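Side-chain contact in putative uncharacterized protein (Chaetomium thermophilum, PDB 5T8V), which probably loads cohesin onto chromatin, the chain here being the C-terminal HEAT-repeat portion of the Scc2/Nipped-B family cohesin loader: residues Gly252-Ala257 and Arg293-Ala298. Residues are numbered along the deposited sequence; the frame is centred on the assembly and turned at random.
Sequences GFRLVA and RTFKLA
In this HEAT-repeat protein, helix 247-267 meets the short two-stranded antiparallel hairpin of 295-296 and 302-303 largely through Arg254, which reaches across to Thr294 and Phe295. The backbones stay well apart, with Arg254 CA 9.2 Å from Phe295 CA, and the long side chain covers the distance. Its CG stands anti to the backbone N (chi1 -152°), and a bend at chi3 turns the guanidinium toward the carbonyl of Thr294, just before strand 295-296. One bent bond carries the contact, NH2 donating to Thr294 O at 2.9 Å from a position tilted 29° from the carbonyl plane; NH1 adds a weak second bond to the same O at 3.1 Å. The Phe295 ring crosses the guanidinium at an angle, CD1 3.8 Å from Arg254 NH2, with the planes 50° apart. Phe295 also pairs its backbone with Ile303, Pro305 of helix 305-315 touches both Arg254 and Thr294, and Asp251 forms a long, weak ion pair with NH2. With an alanine in place of Arg254, the carbonyl of Thr294 would probably lose both donors and the Phe295 ring its neighbour. A charged side chain from a helix thus holds the neutral carbonyl of a loop residue.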
# COMPACT_ATOMS: atom_id res chain seq x y z
N GLY A 252 30.49 34.06 -13.47
CA GLY A 252 30.39 34.78 -14.72
C GLY A 252 30.92 33.98 -15.89
O GLY A 252 30.33 33.96 -16.97
N PHE A 253 32.05 33.29 -15.69
CA PHE A 253 32.54 32.41 -16.75
C PHE A 253 31.51 31.35 -17.11
O PHE A 253 31.22 31.12 -18.29
CB PHE A 253 33.86 31.77 -16.34
CG PHE A 253 35.04 32.65 -16.54
CD1 PHE A 253 35.52 32.91 -17.81
CD2 PHE A 253 35.68 33.23 -15.46
CE1 PHE A 253 36.61 33.73 -18.00
CE2 PHE A 253 36.77 34.05 -15.64
CZ PHE A 253 37.24 34.30 -16.91
N ARG A 254 30.94 30.68 -16.10
CA ARG A 254 29.92 29.67 -16.37
C ARG A 254 28.80 30.24 -17.24
O ARG A 254 28.38 29.62 -18.23
CB ARG A 254 29.36 29.14 -15.04
CG ARG A 254 28.83 27.72 -15.09
CD ARG A 254 28.64 27.17 -13.68
NE ARG A 254 27.79 28.04 -12.86
CZ ARG A 254 27.65 27.93 -11.54
NH1 ARG A 254 28.29 26.98 -10.88
NH2 ARG A 254 26.85 28.77 -10.89
N LEU A 255 28.31 31.43 -16.88
CA LEU A 255 27.22 32.04 -17.64
C LEU A 255 27.63 32.31 -19.08
O LEU A 255 26.90 31.99 -20.03
CB LEU A 255 26.77 33.33 -16.95
CG LEU A 255 25.56 33.16 -16.04
CD1 LEU A 255 25.44 34.33 -15.08
CD2 LEU A 255 24.29 33.02 -16.87
N VAL A 256 28.81 32.92 -19.28
CA VAL A 256 29.30 33.16 -20.63
C VAL A 256 29.33 31.87 -21.43
O VAL A 256 28.97 31.83 -22.62
CB VAL A 256 30.68 33.84 -20.58
CG1 VAL A 256 31.39 33.75 -21.94
CG2 VAL A 256 30.54 35.29 -20.17
N ALA A 257 29.76 30.77 -20.79
CA ALA A 257 29.81 29.49 -21.49
C ALA A 257 28.42 29.04 -21.90
O ALA A 257 28.22 28.59 -23.04
CB ALA A 257 30.48 28.44 -20.60
N ARG A 293 24.47 20.63 -7.05
CA ARG A 293 23.63 21.71 -7.57
C ARG A 293 24.28 23.04 -7.17
O ARG A 293 24.03 23.58 -6.09
CB ARG A 293 22.21 21.59 -7.03
CG ARG A 293 21.60 20.21 -7.26
CD ARG A 293 20.19 20.13 -6.71
NE ARG A 293 19.57 18.83 -6.99
CZ ARG A 293 19.64 17.77 -6.20
NH1 ARG A 293 20.31 17.82 -5.05
NH2 ARG A 293 19.03 16.64 -6.55
N THR A 294 25.11 23.56 -8.06
CA THR A 294 25.90 24.76 -7.79
C THR A 294 25.45 25.96 -8.61
O THR A 294 26.16 26.97 -8.66
CB THR A 294 27.38 24.48 -8.07
OG1 THR A 294 27.59 24.29 -9.47
CG2 THR A 294 27.84 23.23 -7.32
N PHE A 295 24.28 25.89 -9.25
CA PHE A 295 23.75 26.99 -10.05
C PHE A 295 22.59 27.61 -9.29
O PHE A 295 21.49 27.05 -9.24
CB PHE A 295 23.31 26.48 -11.43
CG PHE A 295 22.95 27.58 -12.39
CD1 PHE A 295 23.92 28.17 -13.19
CD2 PHE A 295 21.64 28.00 -12.52
CE1 PHE A 295 23.59 29.16 -14.08
CE2 PHE A 295 21.30 29.00 -13.41
CZ PHE A 295 22.28 29.58 -14.19
N LYS A 296 22.83 28.77 -8.68
CA LYS A 296 21.83 29.42 -7.85
C LYS A 296 20.83 30.17 -8.71
O LYS A 296 21.21 30.85 -9.67
CB LYS A 296 22.49 30.38 -6.86
CG LYS A 296 23.58 29.75 -6.00
CD LYS A 296 23.04 28.63 -5.12
CE LYS A 296 24.14 28.04 -4.25
NZ LYS A 296 23.64 26.94 -3.38
N LEU A 297 19.56 30.05 -8.36
CA LEU A 297 18.49 30.76 -9.05
C LEU A 297 18.03 31.95 -8.22
O LEU A 297 18.17 31.96 -6.99
CB LEU A 297 17.30 29.83 -9.31
CG LEU A 297 17.62 28.53 -10.06
CD1 LEU A 297 16.37 27.67 -10.16
CD2 LEU A 297 18.18 28.83 -11.45
N ALA A 298 17.49 32.95 -8.90
CA ALA A 298 17.03 34.16 -8.22
C ALA A 298 16.12 33.82 -7.05
O ALA A 298 16.28 34.36 -5.95
CB ALA A 298 16.32 35.08 -9.21